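PDB 4EVR: putative ABC transporter subunit, substrate-binding component from Rhodopseudomonas palustris, which probably binds benzoate or a related aromatic acid in the periplasm and hands it to a membrane-embedded ABC transporter for uptake. Local coordinates for residues 17-22 / 85-90; 24-29 / 60-65; 108-113 / 129-134; 238-243 / 286-291. One frame throughout, in Å; residues are numbered along the deposited sequence.

Contact 1. Residues 17-22 / 85-90. With BEZ (benzoic acid), chain B.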
# COMPACT_ATOMS: atom_id res chain seq x y z
N LEU A 17 -24.20 -7.02 -7.01
CA LEU A 17 -23.37 -5.85 -7.22
C LEU A 17 -22.04 -6.38 -7.75
O LEU A 17 -21.43 -7.24 -7.09
CB LEU A 17 -23.18 -5.07 -5.90
CG LEU A 17 -22.42 -3.75 -5.98
CD1 LEU A 17 -23.23 -2.71 -6.64
CD2 LEU A 17 -22.14 -3.22 -4.59
N LYS A 18 -21.61 -5.89 -8.94
CA LYS A 18 -20.42 -6.35 -9.61
C LYS A 18 -19.27 -5.45 -9.19
O LYS A 18 -19.31 -4.25 -9.47
CB LYS A 18 -20.58 -6.34 -11.13
CG LYS A 18 -21.61 -7.32 -11.69
CD LYS A 18 -21.50 -7.47 -13.22
CE LYS A 18 -20.16 -8.10 -13.60
NZ LYS A 18 -20.11 -8.62 -14.99
N VAL A 19 -18.28 -6.02 -8.50
CA VAL A 19 -17.12 -5.29 -8.03
C VAL A 19 -15.95 -5.72 -8.88
O VAL A 19 -15.57 -6.88 -8.88
CB VAL A 19 -16.87 -5.54 -6.52
CG1 VAL A 19 -15.63 -4.80 -6.08
CG2 VAL A 19 -18.10 -5.15 -5.68
N GLY A 20 -15.46 -4.79 -9.68
CA GLY A 20 -14.39 -5.07 -10.60
C GLY A 20 -13.10 -4.98 -9.84
O GLY A 20 -12.89 -3.99 -9.14
N LEU A 21 -12.26 -6.05 -9.85
CA LEU A 21 -11.00 -6.04 -9.11
C LEU A 21 -9.86 -6.05 -10.07
O LEU A 21 -9.65 -7.09 -10.69
CB LEU A 21 -10.82 -7.29 -8.21
CG LEU A 21 -11.65 -7.55 -7.03
CD1 LEU A 21 -11.00 -8.65 -6.16
CD2 LEU A 21 -11.87 -6.29 -6.19
N LEU A 22 -9.14 -4.95 -10.22
CA LEU A 22 -7.94 -4.87 -11.07
C LEU A 22 -6.72 -4.99 -10.20
O LEU A 22 -6.42 -4.04 -9.48
CB LEU A 22 -7.92 -3.54 -11.82
CG LEU A 22 -6.81 -3.45 -12.89
CD1 LEU A 22 -7.00 -4.50 -13.99
CD2 LEU A 22 -6.67 -2.03 -13.45
N VAL A 85 -18.64 -1.08 -9.21
CA VAL A 85 -17.57 -0.49 -8.41
C VAL A 85 -16.28 -0.95 -8.96
O VAL A 85 -16.21 -2.09 -9.41
CB VAL A 85 -17.72 -0.93 -6.91
CG1 VAL A 85 -16.63 -0.30 -6.02
CG2 VAL A 85 -19.11 -0.55 -6.37
N LEU A 86 -15.23 -0.12 -8.87
CA LEU A 86 -13.88 -0.52 -9.29
C LEU A 86 -12.94 -0.52 -8.06
O LEU A 86 -12.86 0.47 -7.35
CB LEU A 86 -13.38 0.48 -10.35
CG LEU A 86 -11.99 0.31 -10.95
CD1 LEU A 86 -11.78 -1.11 -11.54
CD2 LEU A 86 -11.77 1.35 -12.03
N ILE A 87 -12.19 -1.61 -7.85
CA ILE A 87 -11.20 -1.63 -6.80
C ILE A 87 -9.90 -2.01 -7.42
O ILE A 87 -9.80 -3.10 -7.96
CB ILE A 87 -11.60 -2.60 -5.68
CG1 ILE A 87 -12.98 -2.19 -5.08
CG2 ILE A 87 -10.48 -2.66 -4.62
CD1 ILE A 87 -13.51 -3.02 -4.00
N GLY A 88 -8.92 -1.13 -7.33
CA GLY A 88 -7.53 -1.42 -7.74
C GLY A 88 -6.62 -0.21 -7.66
O GLY A 88 -7.11 0.90 -7.53
N THR A 89 -5.30 -0.33 -7.77
CA THR A 89 -4.53 -1.56 -7.94
C THR A 89 -3.28 -1.42 -7.07
O THR A 89 -3.23 -0.56 -6.19
CB THR A 89 -4.24 -1.82 -9.41
OG1 THR A 89 -3.56 -3.10 -9.46
CG2 THR A 89 -3.44 -0.77 -10.02
N VAL A 90 -2.34 -2.29 -7.27
CA VAL A 90 -1.09 -2.30 -6.50
C VAL A 90 -0.03 -1.36 -7.08
O VAL A 90 0.53 -0.61 -6.30
CB VAL A 90 -0.53 -3.73 -6.37
CG1 VAL A 90 0.88 -3.74 -5.85
CG2 VAL A 90 -1.44 -4.56 -5.54
C BEZ B . 3.13 1.22 -5.64
O1 BEZ B . 2.41 2.23 -5.38
O2 BEZ B . 3.56 0.95 -6.79
C1 BEZ B . 3.42 0.21 -4.58
C2 BEZ B . 3.69 -1.12 -4.93
C3 BEZ B . 3.96 -2.07 -3.94
C4 BEZ B . 3.99 -1.61 -2.62
C5 BEZ B . 3.73 -0.28 -2.28
C6 BEZ B . 3.42 0.64 -3.24
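Two short, straight backbone bonds dominate this pairing: G20 N donates to V85 O at 2.8 Å with 169° at the hydrogen, and I87 N donates to G20 O, also at 2.8 Å. L22 N to I87 O continues the series, and V85 N to K18 O, at 3.3 Å, is its long end. The pattern defines neighbouring parallel strands in the central sheet of the N-terminal lobe of a periplasmic binding protein, a Rossmann-like alpha/beta layer; the segment axes run 25° apart. Beyond the strand, the peptide bond before T89 is cis.

On the face carrying V19, L21 and I87, which lies against helix 30-46, the isoleucine fits between its two neighbours. L21 CD2 lies alongside it, 3.7 Å from I87 CB and farther from CG2, the two side chains pointing the same way. L22 and L86 leave by the other face, toward helix 67-79. Past the strand end, V90 CG1 comes within 4.0 Å of benzoate C2. With CG1 beside its backbone N, I87 sends CD1 across V19, where I87 CD1 and V19 CG1 are pressed to 3.5 Å.

Contact 2. Residues 24-29 / 60-65. With BEZ (benzoic acid), chain B.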
# COMPACT_ATOMS: atom_id res chain seq x y z
N PRO A 24 -2.74 -7.30 -9.47
CA PRO A 24 -1.72 -8.18 -10.02
C PRO A 24 -1.92 -9.60 -9.50
O PRO A 24 -1.74 -9.84 -8.30
CB PRO A 24 -0.43 -7.58 -9.50
CG PRO A 24 -0.74 -6.88 -8.31
CD PRO A 24 -2.18 -6.43 -8.42
N TYR A 25 -2.24 -10.55 -10.37
CA TYR A 25 -2.35 -11.98 -9.97
C TYR A 25 -1.15 -12.78 -10.52
O TYR A 25 -1.10 -14.01 -10.44
CB TYR A 25 -3.66 -12.54 -10.40
CG TYR A 25 -4.79 -11.90 -9.63
CD1 TYR A 25 -5.01 -12.20 -8.30
CD2 TYR A 25 -5.72 -11.08 -10.27
CE1 TYR A 25 -6.07 -11.64 -7.59
CE2 TYR A 25 -6.78 -10.49 -9.57
CZ TYR A 25 -6.96 -10.79 -8.22
OH TYR A 25 -8.04 -10.26 -7.54
N SER A 26 -0.21 -12.09 -11.12
CA SER A 26 1.02 -12.72 -11.65
C SER A 26 2.16 -11.73 -11.50
O SER A 26 1.89 -10.55 -11.33
CB SER A 26 0.88 -13.14 -13.12
OG SER A 26 0.61 -12.03 -13.95
N GLY A 27 3.40 -12.16 -11.70
CA GLY A 27 4.51 -11.23 -11.58
C GLY A 27 4.92 -11.05 -10.14
O GLY A 27 4.34 -11.63 -9.20
N THR A 28 5.88 -10.16 -9.93
CA THR A 28 6.48 -9.95 -8.61
C THR A 28 5.45 -9.45 -7.54
O THR A 28 5.67 -9.69 -6.35
CB THR A 28 7.70 -9.03 -8.72
OG1 THR A 28 8.52 -9.19 -7.56
CG2 THR A 28 7.33 -7.57 -8.94
N TYR A 29 4.37 -8.74 -7.94
CA TYR A 29 3.38 -8.28 -6.98
C TYR A 29 2.18 -9.21 -6.81
O TYR A 29 1.24 -8.83 -6.09
CB TYR A 29 2.89 -6.88 -7.37
CG TYR A 29 3.95 -5.79 -7.23
CD1 TYR A 29 4.94 -5.87 -6.25
CD2 TYR A 29 3.83 -4.60 -7.93
CE1 TYR A 29 5.88 -4.87 -6.10
CE2 TYR A 29 4.72 -3.53 -7.71
CZ TYR A 29 5.70 -3.65 -6.74
OH TYR A 29 6.58 -2.64 -6.47
N LYS A 60 -12.56 -10.40 -11.41
CA LYS A 60 -11.10 -10.29 -11.21
C LYS A 60 -10.37 -10.22 -12.52
O LYS A 60 -10.62 -11.05 -13.40
CB LYS A 60 -10.62 -11.48 -10.41
CG LYS A 60 -11.17 -11.52 -8.99
CD LYS A 60 -10.70 -12.73 -8.27
CE LYS A 60 -11.52 -12.98 -7.05
NZ LYS A 60 -11.00 -14.16 -6.33
N VAL A 61 -9.52 -9.21 -12.68
CA VAL A 61 -8.72 -9.00 -13.89
C VAL A 61 -7.27 -8.85 -13.47
O VAL A 61 -6.91 -7.97 -12.65
CB VAL A 61 -9.21 -7.76 -14.70
CG1 VAL A 61 -8.27 -7.42 -15.85
CG2 VAL A 61 -10.63 -7.95 -15.22
N ASP A 62 -6.40 -9.65 -14.07
CA ASP A 62 -4.94 -9.53 -13.76
C ASP A 62 -4.33 -8.34 -14.55
O ASP A 62 -4.28 -8.36 -15.81
CB ASP A 62 -4.22 -10.85 -14.15
CG ASP A 62 -2.75 -10.92 -13.84
OD1 ASP A 62 -2.21 -9.97 -13.16
OD2 ASP A 62 -2.11 -11.97 -14.18
N ASP A 63 -3.85 -7.34 -13.85
CA ASP A 63 -3.21 -6.22 -14.52
C ASP A 63 -1.74 -6.52 -14.84
O ASP A 63 -1.09 -5.69 -15.47
CB ASP A 63 -3.33 -4.92 -13.76
CG ASP A 63 -2.68 -4.82 -12.40
OD1 ASP A 63 -1.65 -5.45 -12.18
OD2 ASP A 63 -3.15 -4.01 -11.60
N GLU A 64 -1.17 -7.59 -14.28
CA GLU A 64 0.22 -7.98 -14.53
C GLU A 64 1.21 -6.86 -14.18
O GLU A 64 2.37 -6.96 -14.61
CB GLU A 64 0.39 -8.37 -16.00
CG GLU A 64 -0.62 -9.42 -16.41
CD GLU A 64 -0.20 -10.05 -17.72
OE1 GLU A 64 0.83 -10.76 -17.75
OE2 GLU A 64 -0.90 -9.81 -18.72
N SER A 65 0.81 -5.86 -13.33
CA SER A 65 1.67 -4.68 -13.05
C SER A 65 2.25 -4.14 -14.31
O SER A 65 3.42 -3.74 -14.34
CB SER A 65 2.78 -5.03 -12.06
OG SER A 65 2.16 -5.43 -10.84
C BEZ B . 3.13 1.22 -5.64
O1 BEZ B . 2.41 2.23 -5.38
O2 BEZ B . 3.56 0.95 -6.79
C1 BEZ B . 3.42 0.21 -4.58
C2 BEZ B . 3.69 -1.12 -4.93
C3 BEZ B . 3.96 -2.07 -3.94
C4 BEZ B . 3.99 -1.61 -2.62
C5 BEZ B . 3.73 -0.28 -2.28
C6 BEZ B . 3.42 0.64 -3.24
O HOH W 1 3.19 -8.06 -10.63
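D62 OD1 is gripped by two backbone amides, Y25 N and E64 N, each 2.8 Å from it and arriving from opposite faces of the carboxylate plane. The first is 68° out of that plane and the second 55°. The other oxygen, D62 OD2, offers its syn lone pair to S26 OG at 2.7 Å, so one carboxylate takes three donors. CG anti to the backbone N (chi1 -177°) carries the group across to the 24-29 loop. Replacing D62 by a leucine would probably leave both amides and the S26 hydroxyl without their acceptor, setting the loop free to shift.

D63 OD1 accepts from S65 N at 2.7 Å, giving a second Asx turn next to that of D62 with E64. A water bridges S26 O, Y29 N and S65 OG, and S65 OG also meets the ring edge of Y29, 3.5 Å from CD2. The Y25 side chain crosses that of K60 at about a right angle, its OH resting on CG and CD and hydrogen-bonded to T37. The Y29 ring takes benzoate C3 over one face, its hydroxyl bonded to Y161. The arrangement is thus a strand-to-helix loop of a periplasmic binding protein, held by the carboxylate of an Asx turn and walling the ligand cleft.

Contact 3. Residues 108-113 / 129-134. With BEZ (benzoic acid), chain B.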
# COMPACT_ATOMS: atom_id res chain seq x y z
N PRO A 108 -17.69 4.69 -8.78
CA PRO A 108 -17.04 4.64 -7.44
C PRO A 108 -15.78 3.82 -7.51
O PRO A 108 -15.83 2.66 -7.95
CB PRO A 108 -18.09 3.95 -6.57
CG PRO A 108 -19.39 4.26 -7.28
CD PRO A 108 -19.06 4.16 -8.71
N THR A 109 -14.65 4.41 -7.10
CA THR A 109 -13.35 3.73 -7.24
C THR A 109 -12.59 3.74 -5.92
O THR A 109 -12.47 4.77 -5.26
CB THR A 109 -12.54 4.39 -8.39
OG1 THR A 109 -13.24 4.21 -9.61
CG2 THR A 109 -11.16 3.74 -8.60
N ILE A 110 -12.12 2.58 -5.50
CA ILE A 110 -11.28 2.47 -4.27
C ILE A 110 -9.89 1.93 -4.63
O ILE A 110 -9.81 0.83 -5.14
CB ILE A 110 -11.92 1.56 -3.20
CG1 ILE A 110 -13.30 2.12 -2.83
CG2 ILE A 110 -11.00 1.47 -1.93
CD1 ILE A 110 -14.16 1.16 -2.07
N VAL A 111 -8.83 2.64 -4.24
CA VAL A 111 -7.43 2.28 -4.41
C VAL A 111 -6.95 1.58 -3.15
O VAL A 111 -6.85 2.25 -2.12
CB VAL A 111 -6.56 3.51 -4.73
CG1 VAL A 111 -5.12 3.09 -4.97
CG2 VAL A 111 -7.12 4.20 -5.97
N PRO A 112 -6.69 0.25 -3.20
CA PRO A 112 -6.38 -0.51 -1.97
C PRO A 112 -4.86 -0.69 -1.74
O PRO A 112 -4.45 -1.45 -0.89
CB PRO A 112 -7.09 -1.82 -2.23
CG PRO A 112 -6.81 -2.08 -3.67
CD PRO A 112 -6.89 -0.67 -4.33
N ASN A 113 -3.99 -0.05 -2.57
CA ASN A 113 -2.57 -0.07 -2.32
C ASN A 113 -1.85 1.07 -2.96
O ASN A 113 -1.22 1.83 -2.27
CB ASN A 113 -1.87 -1.34 -2.76
CG ASN A 113 -0.43 -1.33 -2.34
OD1 ASN A 113 -0.10 -1.37 -1.14
ND2 ASN A 113 0.50 -1.12 -3.27
N PHE A 129 -11.22 7.11 -3.93
CA PHE A 129 -10.83 6.96 -2.55
C PHE A 129 -9.64 6.04 -2.40
O PHE A 129 -9.49 5.12 -3.20
CB PHE A 129 -11.99 6.33 -1.79
CG PHE A 129 -13.27 7.15 -1.90
CD1 PHE A 129 -13.54 8.15 -1.00
CD2 PHE A 129 -14.10 7.01 -3.01
CE1 PHE A 129 -14.60 9.02 -1.21
CE2 PHE A 129 -15.15 7.89 -3.22
CZ PHE A 129 -15.46 8.83 -2.26
N ARG A 130 -8.83 6.24 -1.35
CA ARG A 130 -7.69 5.36 -1.10
C ARG A 130 -7.74 4.83 0.34
O ARG A 130 -7.94 5.61 1.27
CB ARG A 130 -6.39 6.13 -1.39
CG ARG A 130 -5.13 5.35 -1.16
CD ARG A 130 -4.02 5.67 -2.14
NE ARG A 130 -3.63 7.08 -2.08
CZ ARG A 130 -2.76 7.63 -2.91
NH1 ARG A 130 -2.45 8.93 -2.80
NH2 ARG A 130 -2.28 6.95 -3.92
N THR A 131 -7.53 3.51 0.55
CA THR A 131 -7.48 2.96 1.88
C THR A 131 -6.06 2.59 2.33
O THR A 131 -5.91 2.08 3.43
CB THR A 131 -8.33 1.71 1.96
OG1 THR A 131 -7.82 0.76 1.03
CG2 THR A 131 -9.79 2.00 1.78
N SER A 132 -5.04 2.99 1.55
CA SER A 132 -3.66 2.61 1.80
C SER A 132 -2.86 3.77 2.39
O SER A 132 -2.91 3.99 3.59
CB SER A 132 -3.09 2.02 0.52
OG SER A 132 -3.11 2.93 -0.55
N PHE A 133 -2.22 4.57 1.57
CA PHE A 133 -1.27 5.59 1.97
C PHE A 133 -0.86 6.37 0.73
O PHE A 133 -1.13 5.88 -0.39
CB PHE A 133 -0.03 4.95 2.60
CG PHE A 133 0.70 4.05 1.60
CD1 PHE A 133 0.28 2.75 1.36
CD2 PHE A 133 1.75 4.54 0.84
CE1 PHE A 133 0.79 2.03 0.27
CE2 PHE A 133 2.28 3.82 -0.19
CZ PHE A 133 1.78 2.58 -0.49
N ALA A 134 -0.07 7.45 0.91
CA ALA A 134 0.55 8.19 -0.19
C ALA A 134 2.06 7.97 -0.13
O ALA A 134 2.65 8.04 0.97
CB ALA A 134 0.25 9.69 -0.11
C BEZ B . 3.13 1.22 -5.64
O1 BEZ B . 2.41 2.23 -5.38
O2 BEZ B . 3.56 0.95 -6.79
C1 BEZ B . 3.42 0.21 -4.58
C2 BEZ B . 3.69 -1.12 -4.93
C3 BEZ B . 3.96 -2.07 -3.94
C4 BEZ B . 3.99 -1.61 -2.62
C5 BEZ B . 3.73 -0.28 -2.28
C6 BEZ B . 3.42 0.64 -3.24
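F133 lies alongside N113, both side chains pointing the same way, with the phenyl ring and the amide planes 68° apart. Ring atom F133 CE1 approaches N113 O to 3.2 Å, and N113 OD1 sits at the ring edge, in its plane. The same edge faces the ligand, F133 CZ being 3.7 Å from benzoate C6. From the other branch of the amide, N113 ND2 stands over the benzoate ring, 3.4 Å from C6. Hydrogen bonds to V90 O through ND2 and to Q292 through OD1 satisfy the amide and fix its rotation against the ligand ring. S132 OG donates to N113 O at 2.8 Å from well above the carbonyl plane, 58° out of it.

Behind this ligand-facing end the segments are parallel strands at one edge of the N-terminal lobe's sheet, as expected at the strand tips that line the cleft of a periplasmic binding protein. V111 N donates to F129 O at 2.8 Å, and F129 N and T131 N complete the run by donating to T109 O and V111 O.

R130 runs side by side with V111, its CD 4.0 Å from V111 CG1, before bending at chi2 and chi3. That bend brings the guanidinium under F133 O, which lies 3.2 Å above its plane, and among T120, N340 and the carbonyls of A114 and A116. On the opposite face of the strands, T131 CG2 meets I110 CG2, while F129 turns its ring edge to T109 O.

Contact 4. Residues 238-243 / 286-291. With BEZ (benzoic acid), chain B.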
# COMPACT_ATOMS: atom_id res chain seq x y z
N PRO A 238 10.43 1.75 3.80
CA PRO A 238 8.97 1.68 4.09
C PRO A 238 8.68 0.22 4.34
O PRO A 238 9.37 -0.69 3.78
CB PRO A 238 8.31 2.21 2.81
CG PRO A 238 9.30 1.85 1.74
CD PRO A 238 10.67 1.95 2.36
N GLY A 239 7.62 -0.04 5.07
CA GLY A 239 7.26 -1.39 5.49
C GLY A 239 6.95 -2.40 4.47
O GLY A 239 6.92 -3.60 4.76
N PHE A 240 6.64 -1.94 3.29
CA PHE A 240 6.40 -2.86 2.16
C PHE A 240 7.63 -3.71 1.91
O PHE A 240 7.51 -4.80 1.33
CB PHE A 240 6.11 -2.03 0.90
CG PHE A 240 5.20 -0.89 1.16
CD1 PHE A 240 3.91 -1.10 1.57
CD2 PHE A 240 5.64 0.41 1.07
CE1 PHE A 240 3.09 -0.06 1.89
CE2 PHE A 240 4.80 1.47 1.34
CZ PHE A 240 3.57 1.22 1.83
N LEU A 241 8.82 -3.24 2.34
CA LEU A 241 10.05 -4.05 2.14
C LEU A 241 10.00 -5.35 2.92
O LEU A 241 10.60 -6.30 2.48
CB LEU A 241 11.24 -3.20 2.59
CG LEU A 241 12.63 -3.84 2.48
CD1 LEU A 241 12.99 -4.12 1.04
CD2 LEU A 241 13.62 -3.02 3.20
N THR A 242 9.26 -5.41 4.05
CA THR A 242 9.17 -6.65 4.83
C THR A 242 7.82 -7.23 4.91
O THR A 242 7.73 -8.42 5.23
CB THR A 242 9.72 -6.41 6.29
OG1 THR A 242 9.02 -5.31 6.86
CG2 THR A 242 11.24 -6.05 6.26
N ASP A 243 6.68 -6.42 4.72
CA ASP A 243 5.40 -7.04 4.99
C ASP A 243 5.07 -8.18 4.06
O ASP A 243 5.12 -8.03 2.86
CB ASP A 243 4.28 -5.99 4.95
CG ASP A 243 3.84 -5.63 6.35
OD1 ASP A 243 4.71 -5.31 7.19
OD2 ASP A 243 2.62 -5.67 6.61
N PRO A 286 -2.32 -11.84 8.42
CA PRO A 286 -2.48 -10.81 7.40
C PRO A 286 -1.34 -9.85 7.43
O PRO A 286 -0.84 -9.50 8.51
CB PRO A 286 -3.76 -10.06 7.83
CG PRO A 286 -3.85 -10.30 9.33
CD PRO A 286 -3.22 -11.63 9.57
N ASP A 287 -1.10 -9.23 6.30
CA ASP A 287 -0.11 -8.13 6.23
C ASP A 287 -0.80 -6.85 5.93
O ASP A 287 -2.02 -6.79 5.84
CB ASP A 287 1.02 -8.50 5.25
CG ASP A 287 0.51 -8.73 3.86
OD1 ASP A 287 -0.61 -8.28 3.56
OD2 ASP A 287 1.19 -9.48 3.06
N VAL A 288 -0.04 -5.78 5.68
CA VAL A 288 -0.67 -4.49 5.43
C VAL A 288 -1.58 -4.48 4.22
O VAL A 288 -2.58 -3.83 4.24
CB VAL A 288 0.38 -3.39 5.29
CG1 VAL A 288 1.22 -3.50 4.04
CG2 VAL A 288 -0.26 -2.03 5.36
N PHE A 289 -1.28 -5.30 3.24
CA PHE A 289 -2.02 -5.41 1.96
C PHE A 289 -3.39 -6.03 2.22
O PHE A 289 -4.42 -5.53 1.78
CB PHE A 289 -1.21 -6.22 0.96
CG PHE A 289 0.20 -5.65 0.74
CD1 PHE A 289 0.38 -4.38 0.24
CD2 PHE A 289 1.33 -6.34 1.20
CE1 PHE A 289 1.65 -3.88 0.05
CE2 PHE A 289 2.60 -5.78 1.09
CZ PHE A 289 2.75 -4.55 0.51
N ALA A 290 -3.41 -7.05 3.09
CA ALA A 290 -4.67 -7.66 3.51
C ALA A 290 -5.53 -6.68 4.27
O ALA A 290 -6.73 -6.64 4.12
CB ALA A 290 -4.38 -8.87 4.38
N VAL A 291 -4.92 -5.88 5.12
CA VAL A 291 -5.63 -4.87 5.89
C VAL A 291 -6.23 -3.88 4.97
O VAL A 291 -7.38 -3.47 5.14
CB VAL A 291 -4.64 -4.19 6.87
CG1 VAL A 291 -5.24 -2.93 7.54
CG2 VAL A 291 -4.14 -5.16 7.97
C BEZ B . 3.13 1.22 -5.64
O1 BEZ B . 2.41 2.23 -5.38
O2 BEZ B . 3.56 0.95 -6.79
C1 BEZ B . 3.42 0.21 -4.58
C2 BEZ B . 3.69 -1.12 -4.93
C3 BEZ B . 3.96 -2.07 -3.94
C4 BEZ B . 3.99 -1.61 -2.62
C5 BEZ B . 3.73 -0.28 -2.28
C6 BEZ B . 3.42 0.64 -3.24
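D243, F289 and F240 carry this contact, which joins a loop of the C-terminal lobe to the start of helix 288-306 and so spans the interlobe cleft of the periplasmic-binding-protein fold. D243 OD2 uses its anti lone pair to accept from V288 N at 2.8 Å, with 147° at the hydrogen. The helix begins at D287, its N-cap, where OD1 accepts from A290 N at 3.1 Å and weakly from F289 N. Two acids therefore share one helix start, with D243 OD2 and D287 OD1 5.2 Å apart; the salt bridge from D243 OD1 to R348 and the helix N-terminus probably offset their repulsion. Putting an alanine in place of D243 would probably leave V288 N without this acceptor and R348 without its charged mate.

F289 CE2 meets D243 O at 3.8 Å, the carbonyl lying at the ring edge, while V288 CG1 covers the centre of one F289 face. The F289 ring crosses F240 obliquely, its CZ near F240 CD1 in the plane of the F240 ring. With CG beside the backbone N (chi1 -43°), F240 then turns a face to the ligand: benzoate C5 stands 3.7 Å above the centre of that ring.

Overall arrangement
From the N terminus, strand 17-23 opens contact 1, which closes only at 85-90. Within that span contact 2 folds 24-29 onto 60-65, so it is nested in the larger loop; the two meet where L21 O receives V61 N and V90 packs on P24. Contact 3 follows in series, closing the short excursion from 108-113 to 129-134, and continues the same sheet because strand 109-111 pairs with 85-88 through I110 N to L86 O. Contact 4, last along the chain, belongs to no strand pairing: it bridges the lobes, touching contact 3 where F133 meets F240 and N113 meets F289. No contacts cross; all four converge on the benzoate.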